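Local coordinates for protein stiv-a81 (Sulfolobus Turreted Icosahedral Virus, PDB 3RKL) that is of unknown function but is a small protein of a hyperthermophilic virus, pairing a beta-sheet with long helices that take part in a four-helix bundle, at residues E27-L32 against I66-A71; I6-N11 against T72-D77. The protein carries 1 engineered substitution. One frame throughout, in Å; residues are numbered along the deposited sequence.

In the fold
Both contacts use helix 55-80, at successive places along it: interaction 1 takes residues 66-71 and interaction 2 the next turns, 72-77. Their centres lie 10 Å apart. Interaction 1 is the buried one, packing helix 25-46 antiparallel against helix 55-80, whereas interaction 2 lies at the surface and joins the same helix to strand 3-9 and the turn after it. In chain order interaction 1 is nested within the loop that interaction 2 closes. The two also touch directly, Ile29 against Phe75 and Ile66 against Ile6. Helix 55-80 is thus shared between the helical pair and the sheet, and both contacts reach a second subunit.

Interaction 1 (E27-L32 against I66-A71); sequences EDIKNL and IYLAGA
Leu68 packs its side chain into helix 25-46 between Ile29 and Leu32. Its methyl CD1 lies 3.5 Å from the backbone O of Ile29 and 3.8 Å from Ile29 CG2, and the same methyl comes within 4.0 Å of Leu32 CB. The Ile29 and Leu68 side chains cross at about a right angle. With CG anti to the backbone N (chi1 -179°), Leu68 carries its branches across to the facing helix, although its CB does not itself point at it. Leu32 answers from the other direction: its CD1 rests on the backbone of helix 55-80, 3.9 Å from Leu68 N, and also reaches Tyr67 CB at 4.1 Å. Ala71, one turn on from Tyr67, offers just a methyl, and Ile29 CG1 fills in beside it, 3.8 Å from Ala71 CB.

These side chains sit between antiparallel helical segments whose axes approach to 9.5 Å at an angle of 152°. The backbones come nearest at Leu32 and Leu68. Farther out, Tyr67 turns its ring away from helix 25-46 to stack on Phe20 of the sheet, with its hydroxyl hydrogen-bonded to Glu63. On the side of the helix turned from 66-71, Lys30 forms a salt bridge with Glu27 and another with Glu44 of a second subunit. That subunit also places Ala40 on Ile29 and its own Leu68 on Leu68, consistent with a bundle assembled from the helices of more than one copy.

Aliphatic groups thus meet each other and the facing backbone by van der Waals packing, while the polar side chains of 27-32 bond one another or residues beyond the two segments. The hold between 27-32 and 66-71 therefore depends on shape fit and burial, with no directional bond between them to set the register.

Interaction 2 (I6-N11 against T72-D77); sequences INIKDN and TSMFID. Engineered in segment 72-77: Met74 (natural residue Leu).
The tight turn of a beta-hairpin, with the last buried side chain of strand 3-9, lies against helix 55-80 where Met74 meets Asn11 and Ile8. Met74 is an engineered residue, leucine in the natural sequence, and is present as selenomethionine. Its terminal methyl does most of the touching: CE stands 3.6 Å from Asn11 CA and 3.9 Å from Asn11 CB, and it passes 4.1 Å from the backbone O of Asp10. The chain is extended as far as the selenium and then bends (chi3 53°), laying the methyl against the turn. Nearer the helix, Met74 CG and Ile8 CG2 are a looser pair, 4.4 Å apart. Ile8 also reaches the preceding helical residue, its CD1 lying 4.5 Å from Ser73 CB.

Asp10 and Asn11 are the two central residues of the turn that links strand 3-9 to strand 12-15 in this hairpin, and their backbone angles are those of a type II' turn, Asp10 having a positive phi of 61° and a psi of -111°. Asn11 meets Met74 through CA and CB, while its amide is turned from Met74 to Leu22, where ND2 is hydrogen-bonded to the backbone O; the Asn11 backbone pairs with Leu22 as well. This ties the turn to the link between the sheet and helix 25-46, whose Leu25 also packs on Met74.

At the other end of the segment, Ile6 and Asn7 pair antiparallel with a strand of a second subunit, so the sheet continues across the interface, and Ile4 of that subunit packs on both Ile8 and Ser73.

Interaction 1 (E27-L32 against I66-A71)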
ATOM      1  N   GLU A  27      18.968   1.733  -6.049  1.00 24.52           N
ATOM      2  CA  GLU A  27      18.153   2.456  -5.077  1.00 25.52           C
ATOM      3  C   GLU A  27      17.648   3.773  -5.641  1.00 23.25           C
ATOM      4  O   GLU A  27      16.479   4.134  -5.459  1.00 24.40           O
ATOM      5  CB  GLU A  27      18.939   2.707  -3.780  1.00 30.21           C
ATOM      6  CG  GLU A  27      19.149   1.453  -2.958  1.00 40.85           C
ATOM      7  CD  GLU A  27      17.845   0.742  -2.647  1.00 47.55           C
ATOM      8  OE1 GLU A  27      16.981   1.364  -1.994  1.00 41.34           O
ATOM      9  OE2 GLU A  27      17.688  -0.427  -3.064  1.00 54.25           O
ATOM     10  N   ASP A  28      18.531   4.486  -6.334  1.00 23.08           N
ATOM     11  CA  ASP A  28      18.184   5.774  -6.941  1.00 23.42           C
ATOM     12  C   ASP A  28      17.072   5.635  -7.980  1.00 20.89           C
ATOM     13  O   ASP A  28      16.182   6.485  -8.080  1.00 19.45           O
ATOM     14  CB  ASP A  28      19.419   6.408  -7.602  1.00 23.07           C
ATOM     15  CG  ASP A  28      20.457   6.900  -6.594  1.00 29.01           C
ATOM     16  OD1 ASP A  28      20.108   7.246  -5.439  1.00 27.76           O
ATOM     17  OD2 ASP A  28      21.639   6.943  -6.974  1.00 32.74           O
ATOM     18  N   ILE A  29      17.110   4.560  -8.764  1.00 18.19           N
ATOM     19  CA  ILE A  29      16.062   4.347  -9.759  1.00 19.18           C
ATOM     20  C   ILE A  29      14.700   4.167  -9.071  1.00 16.37           C
ATOM     21  O   ILE A  29      13.719   4.793  -9.472  1.00 16.85           O
ATOM     22  CB  ILE A  29      16.411   3.168 -10.703  1.00 17.38           C
ATOM     23  CG1 ILE A  29      17.561   3.581 -11.629  1.00 19.97           C
ATOM     24  CG2 ILE A  29      15.195   2.752 -11.512  1.00 18.40           C
ATOM     25  CD1 ILE A  29      18.243   2.414 -12.347  1.00 20.69           C
ATOM     26  N   LYS A  30      14.634   3.335  -8.028  1.00 16.77           N
ATOM     27  CA  LYS A  30      13.377   3.157  -7.285  1.00 18.71           C
ATOM     28  C   LYS A  30      12.907   4.487  -6.700  1.00 17.39           C
ATOM     29  O   LYS A  30      11.738   4.868  -6.835  1.00 17.09           O
ATOM     30  CB  LYS A  30      13.543   2.137  -6.153  1.00 19.33           C
ATOM     31  CG  LYS A  30      13.751   0.701  -6.614  1.00 27.82           C
ATOM     32  CD  LYS A  30      13.760  -0.285  -5.443  1.00 29.22           C
ATOM     33  CE  LYS A  30      14.839  -0.005  -4.407  1.00 41.59           C
ATOM     34  NZ  LYS A  30      14.846  -1.015  -3.276  1.00 30.85           N
ATOM     35  N   ASN A  31      13.830   5.195  -6.056  1.00 21.62           N
ATOM     36  CA  ASN A  31      13.490   6.459  -5.390  1.00 20.71           C
ATOM     37  C   ASN A  31      13.004   7.528  -6.369  1.00 16.74           C
ATOM     38  O   ASN A  31      12.020   8.237  -6.105  1.00 17.12           O
ATOM     39  CB  ASN A  31      14.677   6.991  -4.607  1.00 20.42           C
ATOM     40  CG  ASN A  31      15.025   6.143  -3.400  1.00 27.56           C
ATOM     41  OD1 ASN A  31      14.216   5.336  -2.934  1.00 28.17           O
ATOM     42  ND2 ASN A  31      16.246   6.326  -2.875  1.00 25.48           N
ATOM     43  N   LEU A  32      13.694   7.641  -7.497  1.00 17.05           N
ATOM     44  CA  LEU A  32      13.320   8.622  -8.510  1.00 18.23           C
ATOM     45  C   LEU A  32      11.959   8.279  -9.138  1.00 14.38           C
ATOM     46  O   LEU A  32      11.156   9.170  -9.397  1.00 15.62           O
ATOM     47  CB  LEU A  32      14.393   8.734  -9.589  1.00 17.55           C
ATOM     48  CG  LEU A  32      15.713   9.391  -9.173  1.00 24.12           C
ATOM     49  CD1 LEU A  32      16.795   9.131 -10.215  1.00 21.84           C
ATOM     50  CD2 LEU A  32      15.546  10.863  -8.956  1.00 25.83           C
ATOM     51  N   ILE A  66      13.785  13.121 -16.040  1.00 17.11           N
ATOM     52  CA  ILE A  66      15.027  13.180 -16.819  1.00 17.08           C
ATOM     53  C   ILE A  66      16.155  12.439 -16.068  1.00 17.16           C
ATOM     54  O   ILE A  66      16.879  11.633 -16.664  1.00 18.44           O
ATOM     55  CB  ILE A  66      15.421  14.633 -17.144  1.00 17.91           C
ATOM     56  CG1 ILE A  66      14.502  15.204 -18.232  1.00 21.59           C
ATOM     57  CG2 ILE A  66      16.903  14.726 -17.556  1.00 20.65           C
ATOM     58  CD1 ILE A  66      14.797  14.705 -19.651  1.00 26.59           C
ATOM     59  N   TYR A  67      16.267  12.676 -14.765  1.00 17.99           N
ATOM     60  CA  TYR A  67      17.306  12.016 -13.955  1.00 20.04           C
ATOM     61  C   TYR A  67      17.108  10.495 -13.958  1.00 18.72           C
ATOM     62  O   TYR A  67      18.065   9.715 -14.051  1.00 19.81           O
ATOM     63  CB  TYR A  67      17.289  12.537 -12.527  1.00 21.42           C
ATOM     64  CG  TYR A  67      17.514  14.030 -12.395  1.00 19.50           C
ATOM     65  CD1 TYR A  67      18.207  14.751 -13.370  1.00 22.23           C
ATOM     66  CD2 TYR A  67      17.042  14.712 -11.290  1.00 22.76           C
ATOM     67  CE1 TYR A  67      18.396  16.105 -13.249  1.00 27.19           C
ATOM     68  CE2 TYR A  67      17.255  16.073 -11.153  1.00 26.99           C
ATOM     69  CZ  TYR A  67      17.922  16.756 -12.136  1.00 24.55           C
ATOM     70  OH  TYR A  67      18.102  18.123 -11.987  1.00 28.57           O
ATOM     71  N   LEU A  68      15.846  10.097 -13.879  1.00 18.69           N
ATOM     72  CA  LEU A  68      15.477   8.690 -13.932  1.00 17.24           C
ATOM     73  C   LEU A  68      15.846   8.049 -15.276  1.00 20.27           C
ATOM     74  O   LEU A  68      16.397   6.942 -15.315  1.00 17.72           O
ATOM     75  CB  LEU A  68      13.985   8.570 -13.654  1.00 17.19           C
ATOM     76  CG  LEU A  68      13.337   7.203 -13.623  1.00 15.40           C
ATOM     77  CD1 LEU A  68      14.095   6.233 -12.678  1.00 16.00           C
ATOM     78  CD2 LEU A  68      11.876   7.396 -13.222  1.00 17.94           C
ATOM     79  N   ALA A  69      15.585   8.751 -16.379  1.00 19.18           N
ATOM     80  CA  ALA A  69      15.955   8.235 -17.707  1.00 19.24           C
ATOM     81  C   ALA A  69      17.473   8.076 -17.809  1.00 19.64           C
ATOM     82  O   ALA A  69      17.972   7.046 -18.295  1.00 21.29           O
ATOM     83  CB  ALA A  69      15.424   9.146 -18.817  1.00 23.03           C
ATOM     84  N   GLY A  70      18.214   9.055 -17.299  1.00 20.99           N
ATOM     85  CA  GLY A  70      19.677   8.976 -17.275  1.00 21.20           C
ATOM     86  C   GLY A  70      20.191   7.857 -16.391  1.00 22.91           C
ATOM     87  O   GLY A  70      21.080   7.107 -16.795  1.00 23.38           O
ATOM     88  N   ALA A  71      19.611   7.722 -15.205  1.00 21.29           N
ATOM     89  CA  ALA A  71      19.965   6.640 -14.274  1.00 20.23           C
ATOM     90  C   ALA A  71      19.761   5.245 -14.873  1.00 21.27           C
ATOM     91  O   ALA A  71      20.630   4.370 -14.757  1.00 21.87           O
ATOM     92  CB  ALA A  71      19.179   6.781 -12.959  1.00 21.66           C
TER

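Interaction 2 (I6-N11 against T72-D77)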
ATOM      1  N   ILE A   6      19.978  14.742 -23.013  1.00 34.98           N
ATOM      2  CA  ILE A   6      20.435  14.487 -21.651  1.00 31.13           C
ATOM      3  C   ILE A   6      21.918  14.194 -21.693  1.00 33.40           C
ATOM      4  O   ILE A   6      22.351  13.248 -22.352  1.00 35.21           O
ATOM      5  CB  ILE A   6      19.726  13.273 -21.026  1.00 28.11           C
ATOM      6  CG1 ILE A   6      18.212  13.385 -21.187  1.00 28.83           C
ATOM      7  CG2 ILE A   6      20.095  13.145 -19.545  1.00 32.10           C
ATOM      8  CD1 ILE A   6      17.453  12.128 -20.783  1.00 30.34           C
ATOM      9  N   ASN A   7      22.699  14.999 -20.981  1.00 35.15           N
ATOM     10  CA  ASN A   7      24.145  14.819 -20.945  1.00 38.02           C
ATOM     11  C   ASN A   7      24.549  14.054 -19.703  1.00 38.12           C
ATOM     12  O   ASN A   7      24.049  14.309 -18.606  1.00 34.15           O
ATOM     13  CB  ASN A   7      24.859  16.161 -21.017  1.00 43.33           C
ATOM     14  CG  ASN A   7      24.785  16.773 -22.400  1.00 46.92           C
ATOM     15  OD1 ASN A   7      25.365  16.251 -23.358  1.00 60.41           O
ATOM     16  ND2 ASN A   7      24.051  17.872 -22.519  1.00 51.90           N
ATOM     17  N   ILE A   8      25.436  13.090 -19.895  1.00 40.41           N
ATOM     18  CA  ILE A   8      25.909  12.251 -18.809  1.00 41.91           C
ATOM     19  C   ILE A   8      27.433  12.286 -18.801  1.00 47.39           C
ATOM     20  O   ILE A   8      28.077  11.930 -19.791  1.00 52.15           O
ATOM     21  CB  ILE A   8      25.385  10.811 -18.941  1.00 39.23           C
ATOM     22  CG1 ILE A   8      23.858  10.799 -18.801  1.00 46.08           C
ATOM     23  CG2 ILE A   8      26.007   9.911 -17.891  1.00 44.23           C
ATOM     24  CD1 ILE A   8      23.227   9.441 -19.028  1.00 48.59           C
ATOM     25  N   LYS A   9      27.981  12.767 -17.689  1.00 48.47           N
ATOM     26  CA  LYS A   9      29.413  12.752 -17.429  1.00 56.17           C
ATOM     27  C   LYS A   9      29.650  11.835 -16.235  1.00 54.65           C
ATOM     28  O   LYS A   9      29.379  12.213 -15.091  1.00 49.37           O
ATOM     29  CB  LYS A   9      29.931  14.159 -17.122  1.00 60.58           C
ATOM     30  CG  LYS A   9      30.324  14.969 -18.353  1.00 73.64           C
ATOM     31  CD  LYS A   9      31.255  16.128 -17.986  1.00 90.39           C
ATOM     32  CE  LYS A   9      31.943  16.710 -19.211  1.00 94.03           C
ATOM     33  NZ  LYS A   9      30.969  17.050 -20.279  1.00 83.76           N
ATOM     34  N   ASP A  10      30.145  10.631 -16.519  1.00 57.91           N
ATOM     35  CA  ASP A  10      30.428   9.620 -15.499  1.00 58.92           C
ATOM     36  C   ASP A  10      29.136   9.246 -14.759  1.00 52.71           C
ATOM     37  O   ASP A  10      28.239   8.644 -15.356  1.00 54.75           O
ATOM     38  CB  ASP A  10      31.542  10.091 -14.543  1.00 62.19           C
ATOM     39  CG  ASP A  10      32.884  10.258 -15.242  1.00 78.31           C
ATOM     40  OD1 ASP A  10      33.391   9.264 -15.802  1.00 92.56           O
ATOM     41  OD2 ASP A  10      33.437  11.379 -15.220  1.00 84.76           O
ATOM     42  N   ASN A  11      29.024   9.622 -13.487  1.00 48.51           N
ATOM     43  CA  ASN A  11      27.827   9.315 -12.693  1.00 46.21           C
ATOM     44  C   ASN A  11      26.934  10.540 -12.458  1.00 40.72           C
ATOM     45  O   ASN A  11      26.090  10.545 -11.560  1.00 35.49           O
ATOM     46  CB  ASN A  11      28.231   8.694 -11.355  1.00 47.80           C
ATOM     47  CG  ASN A  11      29.037   9.642 -10.492  1.00 58.67           C
ATOM     48  OD1 ASN A  11      29.820  10.447 -10.999  1.00 74.97           O
ATOM     49  ND2 ASN A  11      28.854   9.548  -9.180  1.00 78.38           N
ATOM     50  N   THR A  72      18.616   5.018 -15.515  1.00 18.73           N
ATOM     51  CA  THR A  72      18.377   3.725 -16.149  1.00 18.93           C
ATOM     52  C   THR A  72      19.346   3.457 -17.309  1.00 21.36           C
ATOM     53  O   THR A  72      19.672   2.318 -17.582  1.00 22.02           O
ATOM     54  CB  THR A  72      16.931   3.565 -16.639  1.00 18.33           C
ATOM     55  OG1 THR A  72      16.649   4.537 -17.650  1.00 21.00           O
ATOM     56  CG2 THR A  72      15.950   3.690 -15.468  1.00 18.45           C
ATOM     57  N   SER A  73      19.796   4.509 -17.981  1.00 20.93           N
ATOM     58  CA  SER A  73      20.788   4.342 -19.039  1.00 21.65           C
ATOM     59  C   SER A  73      22.095   3.856 -18.442  1.00 25.43           C
ATOM     60  O   SER A  73      22.719   2.925 -18.959  1.00 24.10           O
ATOM     61  CB  SER A  73      21.020   5.650 -19.792  1.00 25.85           C
ATOM     62  OG  SER A  73      21.876   5.429 -20.901  1.00 30.17           O
HETATM   63  N   MSE A  74      22.506   4.504 -17.358  1.00 25.04           N
HETATM   64  CA  MSE A  74      23.738   4.116 -16.647  1.00 26.66           C
HETATM   65  C   MSE A  74      23.650   2.665 -16.158  1.00 22.26           C
HETATM   66  O   MSE A  74      24.639   1.930 -16.161  1.00 27.18           O
HETATM   67  CB  MSE A  74      23.981   5.037 -15.449  1.00 26.66           C
HETATM   68  CG  MSE A  74      24.252   6.495 -15.784  1.00 33.47           C
HETATM   69 SE   MSE A  74      24.170   7.652 -14.179  0.80 39.56          SE
HETATM   70  CE  MSE A  74      25.424   6.666 -13.048  1.00 67.28           C
ATOM     71  N   PHE A  75      22.457   2.273 -15.715  1.00 20.58           N
ATOM     72  CA  PHE A  75      22.193   0.942 -15.158  1.00 20.50           C
ATOM     73  C   PHE A  75      22.400  -0.146 -16.213  1.00 23.33           C
ATOM     74  O   PHE A  75      23.020  -1.166 -15.939  1.00 26.24           O
ATOM     75  CB  PHE A  75      20.766   0.950 -14.580  1.00 20.96           C
ATOM     76  CG  PHE A  75      20.462  -0.122 -13.551  1.00 20.74           C
ATOM     77  CD1 PHE A  75      21.304  -0.388 -12.489  1.00 24.81           C
ATOM     78  CD2 PHE A  75      19.238  -0.776 -13.601  1.00 24.05           C
ATOM     79  CE1 PHE A  75      20.958  -1.333 -11.530  1.00 28.64           C
ATOM     80  CE2 PHE A  75      18.884  -1.707 -12.654  1.00 27.54           C
ATOM     81  CZ  PHE A  75      19.749  -1.995 -11.619  1.00 28.55           C
ATOM     82  N   ILE A  76      21.904   0.072 -17.428  1.00 23.92           N
ATOM     83  CA  ILE A  76      22.025  -0.950 -18.467  1.00 27.28           C
ATOM     84  C   ILE A  76      23.428  -1.002 -19.064  1.00 29.55           C
ATOM     85  O   ILE A  76      23.937  -2.085 -19.354  1.00 30.49           O
ATOM     86  CB  ILE A  76      20.936  -0.836 -19.575  1.00 28.41           C
ATOM     87  CG1 ILE A  76      21.225  -1.850 -20.690  1.00 36.57           C
ATOM     88  CG2 ILE A  76      20.851   0.549 -20.150  1.00 31.37           C
ATOM     89  CD1 ILE A  76      20.050  -2.078 -21.594  1.00 47.96           C
ATOM     90  N   ASP A  77      24.048   0.160 -19.246  1.00 29.36           N
ATOM     91  CA  ASP A  77      25.434   0.229 -19.696  1.00 32.34           C
ATOM     92  C   ASP A  77      26.328  -0.554 -18.739  1.00 33.39           C
ATOM     93  O   ASP A  77      27.186  -1.327 -19.164  1.00 33.18           O
ATOM     94  CB  ASP A  77      25.914   1.680 -19.743  1.00 30.55           C
ATOM     95  CG  ASP A  77      25.304   2.477 -20.885  1.00 41.78           C
ATOM     96  OD1 ASP A  77      24.468   1.945 -21.648  1.00 38.59           O
ATOM     97  OD2 ASP A  77      25.657   3.667 -21.002  1.00 41.32           O
TER